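Side-chain contacts in WipB (Legionella pneumophila, PDB 5NNY), which is a translocated Legionella effector and Ser/Thr phosphatase that targets the host lysosomal nutrient-sensing machinery, represented here by its phosphatase domain: residues A[95-100]-A[184-189]; A[126-131]-A[154-159]; A[224-229]-A[240-245]; A[293-298]-A[302-307]. All blocks are in the same frame, centred on the assembly; numbering follows the deposited sequence.

Contact 1 of 4, residues A[95-100]-A[184-189]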
loop_
_atom_site.group_PDB
_atom_site.type_symbol
_atom_site.label_atom_id
_atom_site.label_comp_id
_atom_site.label_asym_id
_atom_site.label_seq_id
_atom_site.Cartn_x
_atom_site.Cartn_y
_atom_site.Cartn_z
ATOM N N GLY A 95 -1.826 -4.414 2.726
ATOM C CA GLY A 95 -0.787 -3.951 1.837
ATOM C C GLY A 95 -0.856 -4.625 0.479
ATOM O O GLY A 95 -1.869 -5.209 0.086
ATOM N N ASP A 96 0.268 -4.520 -0.227
ATOM C CA ASP A 96 0.427 -5.059 -1.575
ATOM C C ASP A 96 -0.675 -4.555 -2.504
ATOM O O ASP A 96 -1.085 -5.244 -3.436
ATOM C CB ASP A 96 0.467 -6.584 -1.561
ATOM C CG ASP A 96 1.714 -7.134 -0.888
ATOM O OD1 ASP A 96 2.559 -6.344 -0.441
ATOM O OD2 ASP A 96 1.837 -8.368 -0.805
ATOM N N GLU A 97 -1.157 -3.335 -2.246
ATOM C CA GLU A 97 -2.174 -2.748 -3.111
ATOM C C GLU A 97 -1.580 -2.158 -4.395
ATOM O O GLU A 97 -2.332 -1.905 -5.360
ATOM C CB GLU A 97 -2.977 -1.706 -2.315
ATOM C CG GLU A 97 -2.274 -0.375 -2.043
ATOM C CD GLU A 97 -1.026 -0.482 -1.188
ATOM O OE1 GLU A 97 -0.067 0.279 -1.433
ATOM O OE2 GLU A 97 -0.982 -1.341 -0.269
ATOM N N LEU A 98 -0.253 -1.987 -4.437
ATOM C CA LEU A 98 0.467 -1.464 -5.599
ATOM C C LEU A 98 1.742 -2.275 -5.821
ATOM O O LEU A 98 2.199 -2.996 -4.932
ATOM C CB LEU A 98 0.820 0.020 -5.407
ATOM C CG LEU A 98 -0.295 1.049 -5.224
ATOM C CD1 LEU A 98 0.291 2.416 -4.820
ATOM C CD2 LEU A 98 -1.127 1.192 -6.507
ATOM N N VAL A 99 2.324 -2.145 -7.026
ATOM C CA VAL A 99 3.613 -2.754 -7.392
ATOM C C VAL A 99 3.590 -4.261 -7.166
ATOM O O VAL A 99 4.334 -4.784 -6.323
ATOM C CB VAL A 99 4.787 -2.121 -6.612
ATOM C CG1 VAL A 99 6.160 -2.514 -7.248
ATOM C CG2 VAL A 99 4.650 -0.613 -6.578
ATOM N N ASP A 100 2.777 -4.982 -7.931
ATOM C CA ASP A 100 2.592 -6.401 -7.645
ATOM C C ASP A 100 2.079 -7.083 -8.909
ATOM O O ASP A 100 2.216 -6.536 -10.015
ATOM C CB ASP A 100 1.666 -6.580 -6.429
ATOM C CG ASP A 100 1.974 -7.852 -5.627
ATOM O OD1 ASP A 100 2.084 -8.940 -6.237
ATOM O OD2 ASP A 100 2.087 -7.757 -4.382
ATOM N N GLN A 184 -1.453 13.671 -2.862
ATOM C CA GLN A 184 -2.739 14.141 -2.340
ATOM C C GLN A 184 -3.535 13.040 -1.656
ATOM O O GLN A 184 -4.382 13.321 -0.800
ATOM C CB GLN A 184 -3.575 14.736 -3.474
ATOM C CG GLN A 184 -2.985 15.997 -4.025
ATOM C CD GLN A 184 -2.987 17.105 -2.996
ATOM O OE1 GLN A 184 -3.967 17.292 -2.267
ATOM N NE2 GLN A 184 -1.882 17.838 -2.914
ATOM N N VAL A 185 -3.296 11.795 -2.029
ATOM C CA VAL A 185 -4.141 10.684 -1.623
ATOM C C VAL A 185 -3.325 9.616 -0.914
ATOM O O VAL A 185 -3.569 9.299 0.255
ATOM C CB VAL A 185 -4.874 10.083 -2.838
ATOM C CG1 VAL A 185 -5.701 8.874 -2.406
ATOM C CG2 VAL A 185 -5.761 11.152 -3.487
ATOM N N TYR A 186 -2.353 9.051 -1.621
ATOM C CA TYR A 186 -1.726 7.822 -1.141
ATOM C C TYR A 186 -0.916 8.045 0.133
ATOM O O TYR A 186 -1.105 7.337 1.139
ATOM C CB TYR A 186 -0.846 7.225 -2.244
ATOM C CG TYR A 186 -0.224 5.898 -1.845
ATOM C CD1 TYR A 186 -0.937 4.702 -1.996
ATOM C CD2 TYR A 186 1.086 5.835 -1.349
ATOM C CE1 TYR A 186 -0.376 3.477 -1.647
ATOM C CE2 TYR A 186 1.652 4.609 -0.988
ATOM C CZ TYR A 186 0.924 3.437 -1.143
ATOM O OH TYR A 186 1.491 2.218 -0.812
ATOM N N LYS A 187 0.007 9.008 0.112
ATOM C CA LYS A 187 1.009 9.061 1.178
ATOM C C LYS A 187 0.412 9.485 2.514
ATOM O O LYS A 187 0.925 9.095 3.566
ATOM C CB LYS A 187 2.172 9.993 0.800
ATOM C CG LYS A 187 1.840 11.493 0.799
ATOM C CD LYS A 187 3.093 12.315 0.529
ATOM C CE LYS A 187 2.840 13.823 0.662
ATOM N NZ LYS A 187 4.031 14.555 0.154
ATOM N N LYS A 188 -0.640 10.290 2.509
ATOM C CA LYS A 188 -1.180 10.713 3.790
ATOM C C LYS A 188 -2.092 9.666 4.420
ATOM O O LYS A 188 -2.534 9.862 5.555
ATOM C CB LYS A 188 -1.890 12.056 3.624
ATOM C CG LYS A 188 -0.904 13.204 3.350
ATOM C CD LYS A 188 -1.547 14.417 2.665
ATOM C CE LYS A 188 -0.493 15.269 1.909
ATOM N NZ LYS A 188 0.420 16.056 2.800
ATOM N N HIS A 189 -2.358 8.555 3.732
ATOM C CA HIS A 189 -3.130 7.456 4.300
ATOM C C HIS A 189 -2.245 6.279 4.683
ATOM O O HIS A 189 -2.754 5.240 5.128
ATOM C CB HIS A 189 -4.224 7.001 3.322
ATOM C CG HIS A 189 -5.358 7.969 3.211
ATOM N ND1 HIS A 189 -5.323 9.056 2.363
ATOM C CD2 HIS A 189 -6.532 8.049 3.882
ATOM C CE1 HIS A 189 -6.442 9.746 2.489
ATOM N NE2 HIS A 189 -7.192 9.159 3.405
#

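Contact 2 of 4, residues A[126-131]-A[154-159]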
loop_
_atom_site.group_PDB
_atom_site.type_symbol
_atom_site.label_atom_id
_atom_site.label_comp_id
_atom_site.label_asym_id
_atom_site.label_seq_id
_atom_site.Cartn_x
_atom_site.Cartn_y
_atom_site.Cartn_z
ATOM N N LEU A 126 2.240 0.063 5.480
ATOM C CA LEU A 126 3.455 0.077 4.662
ATOM C C LEU A 126 3.934 -1.340 4.358
ATOM O O LEU A 126 3.986 -2.203 5.246
ATOM C CB LEU A 126 4.560 0.863 5.386
ATOM C CG LEU A 126 5.828 1.184 4.587
ATOM C CD1 LEU A 126 5.481 2.066 3.392
ATOM C CD2 LEU A 126 6.901 1.847 5.456
ATOM N N SER A 127 4.278 -1.581 3.085
ATOM C CA SER A 127 4.761 -2.875 2.638
ATOM C C SER A 127 5.976 -2.667 1.750
ATOM O O SER A 127 6.263 -1.550 1.302
ATOM C CB SER A 127 3.682 -3.672 1.871
ATOM O OG SER A 127 3.299 -3.057 0.637
ATOM N N ASN A 128 6.685 -3.773 1.495
ATOM C CA ASN A 128 7.823 -3.723 0.589
ATOM C C ASN A 128 7.382 -3.342 -0.821
ATOM O O ASN A 128 8.082 -2.590 -1.511
ATOM C CB ASN A 128 8.573 -5.062 0.590
ATOM C CG ASN A 128 7.643 -6.279 0.641
ATOM O OD1 ASN A 128 6.935 -6.500 1.629
ATOM N ND2 ASN A 128 7.683 -7.100 -0.407
ATOM N N HIS A 129 6.206 -3.820 -1.254
ATOM C CA HIS A 129 5.712 -3.463 -2.585
ATOM C C HIS A 129 5.362 -1.978 -2.650
ATOM O O HIS A 129 5.790 -1.258 -3.559
ATOM C CB HIS A 129 4.493 -4.322 -2.954
ATOM C CG HIS A 129 4.812 -5.749 -3.268
ATOM N ND1 HIS A 129 5.181 -6.177 -4.526
ATOM C CD2 HIS A 129 4.786 -6.859 -2.490
ATOM C CE1 HIS A 129 5.386 -7.482 -4.506
ATOM N NE2 HIS A 129 5.151 -7.919 -3.283
ATOM N N GLY A 130 4.604 -1.514 -1.689
ATOM C CA GLY A 130 4.223 -0.132 -1.645
ATOM C C GLY A 130 5.373 0.849 -1.495
ATOM O O GLY A 130 5.397 1.899 -2.045
ATOM N N ILE A 131 6.408 0.414 -0.805
ATOM C CA ILE A 131 7.567 1.229 -0.613
ATOM C C ILE A 131 8.320 1.508 -1.957
ATOM O O ILE A 131 8.963 2.468 -2.084
ATOM C CB ILE A 131 8.444 0.622 0.493
ATOM C CG1 ILE A 131 8.831 1.646 1.504
ATOM C CG2 ILE A 131 9.646 -0.041 -0.070
ATOM C CD1 ILE A 131 9.284 1.026 2.781
ATOM N N ASN A 154 14.577 -5.265 -8.163
ATOM C CA ASN A 154 15.362 -6.493 -8.202
ATOM C C ASN A 154 14.884 -7.531 -7.194
ATOM O O ASN A 154 15.280 -8.698 -7.298
ATOM C CB ASN A 154 16.838 -6.211 -7.907
ATOM C CG ASN A 154 17.555 -5.536 -9.045
ATOM O OD1 ASN A 154 17.107 -5.569 -10.194
ATOM N ND2 ASN A 154 18.698 -4.922 -8.734
ATOM N N ILE A 155 14.088 -7.146 -6.196
ATOM C CA ILE A 155 13.756 -8.069 -5.109
ATOM C C ILE A 155 12.296 -8.431 -5.071
ATOM O O ILE A 155 11.865 -9.123 -4.137
ATOM C CB ILE A 155 14.198 -7.528 -3.737
ATOM C CG1 ILE A 155 13.449 -6.238 -3.398
ATOM C CG2 ILE A 155 15.701 -7.329 -3.732
ATOM C CD1 ILE A 155 13.883 -5.596 -2.105
ATOM N N GLN A 156 11.504 -7.959 -6.026
ATOM C CA GLN A 156 10.094 -8.304 -6.035
ATOM C C GLN A 156 9.573 -8.085 -7.442
ATOM O O GLN A 156 10.123 -7.293 -8.212
ATOM C CB GLN A 156 9.310 -7.476 -5.011
ATOM C CG GLN A 156 9.423 -5.978 -5.258
ATOM C CD GLN A 156 9.041 -5.147 -4.041
ATOM O OE1 GLN A 156 8.875 -5.669 -2.936
ATOM N NE2 GLN A 156 8.902 -3.846 -4.244
ATOM N N HIS A 157 8.516 -8.802 -7.771
ATOM C CA HIS A 157 7.887 -8.652 -9.067
ATOM C C HIS A 157 6.783 -7.617 -8.937
ATOM O O HIS A 157 5.987 -7.655 -7.994
ATOM C CB HIS A 157 7.375 -9.991 -9.586
ATOM C CG HIS A 157 8.462 -10.852 -10.151
ATOM N ND1 HIS A 157 8.343 -12.217 -10.299
ATOM C CD2 HIS A 157 9.704 -10.532 -10.596
ATOM C CE1 HIS A 157 9.462 -12.701 -10.811
ATOM N NE2 HIS A 157 10.302 -11.698 -11.005
ATOM N N GLY A 158 6.800 -6.654 -9.836
ATOM C CA GLY A 158 5.895 -5.531 -9.787
ATOM C C GLY A 158 5.290 -5.290 -11.143
ATOM O O GLY A 158 5.417 -4.191 -11.690
ATOM N N ASN A 159 4.659 -6.333 -11.700
ATOM C CA ASN A 159 4.033 -6.213 -13.019
ATOM C C ASN A 159 3.174 -4.966 -13.108
ATOM O O ASN A 159 3.217 -4.232 -14.103
ATOM C CB ASN A 159 3.165 -7.445 -13.319
ATOM C CG ASN A 159 2.482 -7.358 -14.680
ATOM O OD1 ASN A 159 3.148 -7.390 -15.701
ATOM N ND2 ASN A 159 1.154 -7.249 -14.699
#

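Contact 3 of 4, residues A[224-229]-A[240-245]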
loop_
_atom_site.group_PDB
_atom_site.type_symbol
_atom_site.label_atom_id
_atom_site.label_comp_id
_atom_site.label_asym_id
_atom_site.label_seq_id
_atom_site.Cartn_x
_atom_site.Cartn_y
_atom_site.Cartn_z
ATOM N N PHE A 224 12.293 6.830 15.398
ATOM C CA PHE A 224 11.614 8.106 15.193
ATOM C C PHE A 224 11.741 9.062 16.373
ATOM O O PHE A 224 11.178 10.164 16.320
ATOM C CB PHE A 224 10.147 7.861 14.870
ATOM C CG PHE A 224 9.940 7.285 13.509
ATOM C CD1 PHE A 224 10.133 8.073 12.385
ATOM C CD2 PHE A 224 9.588 5.956 13.346
ATOM C CE1 PHE A 224 9.960 7.548 11.111
ATOM C CE2 PHE A 224 9.421 5.415 12.079
ATOM C CZ PHE A 224 9.600 6.219 10.957
ATOM N N LYS A 225 12.476 8.669 17.419
ATOM C CA LYS A 225 12.816 9.548 18.544
ATOM C C LYS A 225 11.566 9.990 19.304
ATOM O O LYS A 225 11.364 11.172 19.585
ATOM C CB LYS A 225 13.636 10.762 18.074
ATOM C CG LYS A 225 14.957 10.391 17.398
ATOM C CD LYS A 225 15.736 11.616 16.906
ATOM C CE LYS A 225 16.354 12.399 18.060
ATOM N NZ LYS A 225 17.162 13.552 17.575
ATOM N N VAL A 226 10.714 9.027 19.629
ATOM C CA VAL A 226 9.517 9.283 20.420
ATOM C C VAL A 226 9.547 8.325 21.604
ATOM O O VAL A 226 10.165 7.252 21.534
ATOM C CB VAL A 226 8.226 9.124 19.584
ATOM C CG1 VAL A 226 8.138 10.210 18.528
ATOM C CG2 VAL A 226 8.161 7.739 18.952
ATOM N N PRO A 227 8.896 8.691 22.708
ATOM C CA PRO A 227 8.881 7.799 23.873
ATOM C C PRO A 227 8.097 6.530 23.596
ATOM O O PRO A 227 7.010 6.564 23.019
ATOM C CB PRO A 227 8.203 8.642 24.961
ATOM C CG PRO A 227 8.288 10.041 24.482
ATOM C CD PRO A 227 8.225 9.968 22.989
ATOM N N TYR A 228 8.673 5.399 23.998
ATOM C CA TYR A 228 7.993 4.113 23.952
ATOM C C TYR A 228 7.381 3.842 25.321
ATOM O O TYR A 228 8.089 3.859 26.332
ATOM C CB TYR A 228 8.945 2.975 23.575
ATOM C CG TYR A 228 8.270 1.614 23.616
ATOM C CD1 TYR A 228 7.491 1.175 22.545
ATOM C CD2 TYR A 228 8.391 0.776 24.735
ATOM C CE1 TYR A 228 6.868 -0.059 22.573
ATOM C CE2 TYR A 228 7.774 -0.467 24.766
ATOM C CZ TYR A 228 7.001 -0.873 23.686
ATOM O OH TYR A 228 6.366 -2.103 23.711
ATOM N N SER A 229 6.077 3.582 25.351
ATOM C CA SER A 229 5.402 3.202 26.587
ATOM C C SER A 229 4.486 2.023 26.313
ATOM O O SER A 229 3.707 2.050 25.356
ATOM C CB SER A 229 4.601 4.366 27.189
ATOM O OG SER A 229 3.816 3.930 28.298
ATOM N N ILE A 240 1.992 4.249 19.335
ATOM C CA ILE A 240 1.864 3.962 17.907
ATOM C C ILE A 240 1.463 5.230 17.165
ATOM O O ILE A 240 2.005 5.542 16.097
ATOM C CB ILE A 240 0.878 2.796 17.685
ATOM C CG1 ILE A 240 1.455 1.484 18.251
ATOM C CG2 ILE A 240 0.517 2.624 16.206
ATOM C CD1 ILE A 240 0.433 0.334 18.243
ATOM N N ASP A 241 0.552 6.011 17.761
ATOM C CA ASP A 241 0.197 7.335 17.247
ATOM C C ASP A 241 1.430 8.215 17.060
ATOM O O ASP A 241 1.566 8.904 16.040
ATOM C CB ASP A 241 -0.781 8.018 18.216
ATOM C CG ASP A 241 -2.171 7.417 18.188
ATOM O OD1 ASP A 241 -2.482 6.627 17.270
ATOM O OD2 ASP A 241 -2.967 7.734 19.101
ATOM N N ALA A 242 2.327 8.224 18.049
ATOM C CA ALA A 242 3.532 9.041 17.956
ATOM C C ALA A 242 4.441 8.555 16.836
ATOM O O ALA A 242 5.016 9.364 16.091
ATOM C CB ALA A 242 4.277 9.034 19.292
ATOM N N ILE A 243 4.591 7.237 16.707
ATOM C CA ILE A 243 5.382 6.683 15.616
ATOM C C ILE A 243 4.795 7.096 14.271
ATOM O O ILE A 243 5.521 7.532 13.376
ATOM C CB ILE A 243 5.484 5.156 15.749
ATOM C CG1 ILE A 243 6.381 4.810 16.934
ATOM C CG2 ILE A 243 6.060 4.534 14.468
ATOM C CD1 ILE A 243 6.132 3.424 17.510
ATOM N N ASN A 244 3.471 6.986 14.115
ATOM C CA ASN A 244 2.875 7.306 12.826
ATOM C C ASN A 244 2.916 8.802 12.548
ATOM O O ASN A 244 2.979 9.204 11.381
ATOM C CB ASN A 244 1.440 6.770 12.747
ATOM C CG ASN A 244 1.391 5.269 12.492
ATOM O OD1 ASN A 244 2.196 4.725 11.731
ATOM N ND2 ASN A 244 0.450 4.595 13.135
ATOM N N LYS A 245 2.895 9.638 13.593
ATOM C CA LYS A 245 2.988 11.080 13.368
ATOM C C LYS A 245 4.351 11.454 12.818
ATOM O O LYS A 245 4.450 12.257 11.885
ATOM C CB LYS A 245 2.737 11.861 14.656
ATOM C CG LYS A 245 2.814 13.380 14.481
ATOM C CD LYS A 245 2.652 14.118 15.813
ATOM C CE LYS A 245 2.465 15.620 15.626
ATOM N NZ LYS A 245 2.383 16.359 16.926
#

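Contact 4 of 4, residues A[293-298]-A[302-307]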
loop_
_atom_site.group_PDB
_atom_site.type_symbol
_atom_site.label_atom_id
_atom_site.label_comp_id
_atom_site.label_asym_id
_atom_site.label_seq_id
_atom_site.Cartn_x
_atom_site.Cartn_y
_atom_site.Cartn_z
ATOM N N LEU A 293 11.778 -11.821 19.604
ATOM C CA LEU A 293 10.387 -11.534 19.280
ATOM C C LEU A 293 9.566 -11.539 20.561
ATOM O O LEU A 293 9.549 -12.545 21.275
ATOM C CB LEU A 293 9.844 -12.565 18.293
ATOM C CG LEU A 293 8.411 -12.383 17.783
ATOM C CD1 LEU A 293 8.308 -11.066 16.989
ATOM C CD2 LEU A 293 7.991 -13.555 16.903
ATOM N N ILE A 294 8.904 -10.420 20.855
ATOM C CA ILE A 294 8.075 -10.263 22.045
ATOM C C ILE A 294 6.641 -10.104 21.585
ATOM O O ILE A 294 6.319 -9.150 20.865
ATOM C CB ILE A 294 8.495 -9.057 22.898
ATOM C CG1 ILE A 294 9.973 -9.171 23.314
ATOM C CG2 ILE A 294 7.556 -8.937 24.103
ATOM C CD1 ILE A 294 10.299 -10.382 24.130
ATOM N N ARG A 295 5.765 -11.020 22.007
ATOM C CA ARG A 295 4.370 -10.980 21.596
ATOM C C ARG A 295 3.387 -10.970 22.753
ATOM O O ARG A 295 2.178 -10.935 22.511
ATOM C CB ARG A 295 4.058 -12.152 20.652
ATOM C CG ARG A 295 4.506 -11.873 19.211
ATOM C CD ARG A 295 3.846 -12.798 18.208
ATOM N NE ARG A 295 3.752 -12.171 16.894
ATOM C CZ ARG A 295 2.649 -12.146 16.158
ATOM N NH1 ARG A 295 2.656 -11.544 14.977
ATOM N NH2 ARG A 295 1.544 -12.740 16.593
ATOM N N THR A 296 3.867 -10.986 23.994
ATOM C CA THR A 296 3.013 -10.925 25.170
ATOM C C THR A 296 3.534 -9.833 26.092
ATOM O O THR A 296 4.747 -9.657 26.226
ATOM C CB THR A 296 3.006 -12.274 25.911
ATOM O OG1 THR A 296 2.654 -13.311 24.990
ATOM C CG2 THR A 296 2.000 -12.257 27.045
ATOM N N SER A 297 2.618 -9.090 26.708
ATOM C CA SER A 297 2.944 -8.189 27.804
ATOM C C SER A 297 2.075 -8.533 29.004
ATOM O O SER A 297 0.899 -8.874 28.855
ATOM C CB SER A 297 2.723 -6.730 27.448
ATOM O OG SER A 297 3.094 -5.916 28.552
ATOM N N LYS A 298 2.648 -8.412 30.203
ATOM C CA LYS A 298 1.817 -8.634 31.378
ATOM C C LYS A 298 0.877 -7.473 31.637
ATOM O O LYS A 298 -0.098 -7.635 32.383
ATOM C CB LYS A 298 2.685 -8.912 32.607
ATOM C CG LYS A 298 3.449 -7.736 33.167
ATOM C CD LYS A 298 4.353 -8.211 34.300
ATOM C CE LYS A 298 5.108 -7.065 34.937
ATOM N NZ LYS A 298 5.966 -6.364 33.939
ATOM N N ILE A 302 -2.892 -8.326 23.861
ATOM C CA ILE A 302 -2.603 -7.872 22.502
ATOM C C ILE A 302 -2.799 -9.042 21.549
ATOM O O ILE A 302 -2.449 -10.186 21.867
ATOM C CB ILE A 302 -1.180 -7.274 22.393
ATOM C CG1 ILE A 302 -0.872 -6.787 20.964
ATOM C CG2 ILE A 302 -0.135 -8.268 22.839
ATOM C CD1 ILE A 302 0.244 -5.790 20.926
ATOM N N THR A 303 -3.395 -8.762 20.390
ATOM C CA THR A 303 -3.380 -9.694 19.271
ATOM C C THR A 303 -2.715 -8.988 18.099
ATOM O O THR A 303 -2.930 -7.796 17.892
ATOM C CB THR A 303 -4.797 -10.152 18.891
ATOM O OG1 THR A 303 -5.596 -9.007 18.591
ATOM C CG2 THR A 303 -5.465 -10.898 20.035
ATOM N N PHE A 304 -1.864 -9.706 17.376
ATOM C CA PHE A 304 -1.234 -9.181 16.172
ATOM C C PHE A 304 -1.952 -9.743 14.951
ATOM O O PHE A 304 -2.240 -10.941 14.898
ATOM C CB PHE A 304 0.255 -9.533 16.125
ATOM C CG PHE A 304 1.077 -8.843 17.169
ATOM C CD1 PHE A 304 1.616 -7.592 16.933
ATOM C CD2 PHE A 304 1.302 -9.446 18.401
ATOM C CE1 PHE A 304 2.380 -6.958 17.895
ATOM C CE2 PHE A 304 2.055 -8.817 19.365
ATOM C CZ PHE A 304 2.612 -7.587 19.116
ATOM N N ILE A 305 -2.229 -8.876 13.977
ATOM C CA ILE A 305 -2.907 -9.227 12.733
ATOM C C ILE A 305 -2.051 -8.730 11.581
ATOM O O ILE A 305 -1.766 -7.534 11.491
ATOM C CB ILE A 305 -4.309 -8.596 12.643
ATOM C CG1 ILE A 305 -5.248 -9.179 13.705
ATOM C CG2 ILE A 305 -4.868 -8.739 11.227
ATOM C CD1 ILE A 305 -6.615 -8.517 13.725
ATOM N N HIS A 306 -1.665 -9.633 10.690
ATOM C CA HIS A 306 -0.782 -9.244 9.597
ATOM C C HIS A 306 -1.003 -10.198 8.435
ATOM O O HIS A 306 -1.672 -11.225 8.568
ATOM C CB HIS A 306 0.677 -9.253 10.061
ATOM C CG HIS A 306 1.064 -10.520 10.755
ATOM N ND1 HIS A 306 1.382 -11.672 10.072
ATOM C CD2 HIS A 306 1.142 -10.830 12.070
ATOM C CE1 HIS A 306 1.659 -12.632 10.935
ATOM N NE2 HIS A 306 1.537 -12.142 12.154
ATOM N N GLY A 307 -0.423 -9.838 7.283
ATOM C CA GLY A 307 -0.447 -10.719 6.138
ATOM C C GLY A 307 0.669 -11.748 6.192
ATOM O O GLY A 307 1.503 -11.777 7.099
#

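Contact 1 of 4, residues A[95-100]-A[184-189]
Leu98 and Tyr186, the pair whose CA atoms come closest across the contact, are still 10.5 Å apart, so the loop 95-100 and the end of helix 175-186 meet through side chains alone. The Tyr186 ring bridges most of that gap: with CG anti to the backbone N (chi1 -177°) it reaches out from the helix, and Glu97 and Leu98 come to meet it from the opposite direction. The phenol OH donates to Glu97 OE1 at 2.6 Å, a short bond that meets the oxygen nearly along its C-O axis. OE1 also lies in the ring plane, at the edge, 3.2 Å from Tyr186 CE1, while the carboxylate is turned 37° from the ring. One carboxylate oxygen is thereby tied to a buried hydroxyl. Beside it, Leu98 CD1 packs obliquely on Tyr186 CE1 at 3.4 Å. The loop carries a sequence resembling the GD...DRG signature of calcineurin-like phosphoesterases, and the tyrosine thus anchors a residue just after its Gly-Asp start. Phe133 of helix 128-138 meets the tyrosine ring edge-to-face, Leu112 of helix 105-117 and Ile124 of strand 121-125 also touch it, and Leu98 packs on Leu109.

Contact 2 of 4, residues A[126-131]-A[154-159]
Asn128 and His129 belong to a Ser-Asn-His sequence that probably corresponds to the GNH motif of calcineurin-like phosphoesterases, and both are met by Gln156 from the loop ahead of helix 159-169. The glutamine uses both ends of its amide. Its NE2 donates to Asn128 O at 3.1 Å, with an N-H...O angle of 161°; the donor stands above the carbonyl plane, although the acceptor lies in the plane of the Gln156 amide. Its OE1 accepts from Asn128 ND2, also at 3.1 Å, and the two amides are turned 43° from each other. Two bonds to one residue fix the rotation of the glutamine head, and NE2 has a further partner in Glu132 OE1. In members of this family the asparagine commonly binds metal and the histidine assists catalysis, so the loop probably helps to shape the active site. The motif stands at the start of helix 128-138, where Ser127 is the N-cap and its OG accepts from Gly130 N. Against the face of the His129 ring the glutamine amide lies stacked, the planes just 2° apart, with OE1 4.0 Å above the ring centre. His157 O approaches the ring edge, 3.5 Å from CE1 of His129, and ND1 points to Val99 O of the loop 95-100, at a separation too short to be trusted in detail.

Contact 3 of 4, residues A[224-229]-A[240-245]
Phe224, Val226, Ala242 and Ile243 supply the apolar part of this contact, which joins the end of helix 214-224 and the connector after it to the middle of helix 233-253. Val226 sits over the helix with both methyls flanking the CB of Ala242. Its own CB is 4.0 Å from that CB, and its CG2, held between the backbone N and the carbonyl carbon, also reaches CG1 of Ile243 at 4.0 Å. The isoleucine serves the aromatic as well: its CG2, anti to the backbone N, touches CD2 of Phe224 at 4.0 Å, the two side chains crossing at about a right angle. Contacts with the helix backbone are of a second kind. Val226 CG1 comes 4.0 Å from Ala242 O, and the carbonyl oxygen of Ile243 lies over one face of the Phe224 ring. Polar links belong to the surroundings: Ser229 O accepts from Thr239 OG1, and Asn244 bonds through its amide to the backbone of Ile192 and Ile193 in strand 190-198. The turn between the helices starts at Lys225, whose positive phi closes a Schellman motif. As is usual for that motif, the next residue, Val226, packs back on its own helix at Ala221; here it also packs on helix 233-253, which lies against strand 190-198.

Contact 4 of 4, residues A[293-298]-A[302-307]
Arg295 passes obliquely over the Phe304 side chain to reach His306, linking the loop that precedes strand 301-306 with residues of the strand itself. Two conformers of the arginine are deposited, and this account holds for one of them. Its CB begins 4.1 Å from CE2 of Phe304. The next atom, CG, lies beside the backbone N (chi1 -81°) and passes the same CE2 at 3.9 Å; from there the chain stays extended, carrying NE to 4.0 Å from Phe304 CD2. The guanidinium follows, with one face over the phenylalanine: CZ is 3.5 Å from CB of Phe304, and CD2 lies above the centre of the group. The two planes are 40° apart, so this is a tilted approach and not a flat stack. At the tip, NH1 lies 3.3 Å from Phe304 CB and 3.1 Å from His306 NE2, meeting the imidazole at its edge with the planes nearly perpendicular. A weak hydrogen bond joins NH1 to Ile212 O. At the backbone, Arg295 O is 3.5 Å from Ile302 CG2. Ile302 CG1 packs over one face of the Phe304 ring. The chemistry is thus that of a guanidinium face packed on CB and the near edge carbons of Phe304: the apolar part of the arginine covers carbon, while its polar tip stays by His306 NE2 and Ile212 O.

How the contacts relate
All four contacts lie in the phosphatase domain, around a mixed sheet that contains strands 90-93, 121-125, 190-198, 203-208 and 301-306. Contacts 1 and 2 share a neighbourhood: their centres are about 11 Å apart, they touch where the loop 95-100 meets His129, and both segments of contact 2 fall in the chain between those of contact 1. The two phosphoesterase-like sequence motifs are thereby brought together, probably at the active site. Contacts 3 and 4 follow later in the sequence, with centres about 18 Å apart; contact 3 joins helices 214-224 and 233-253, and contact 4 packs the preceding loop on edge strand 301-306, both more than 20 Å from contact 1 between centres.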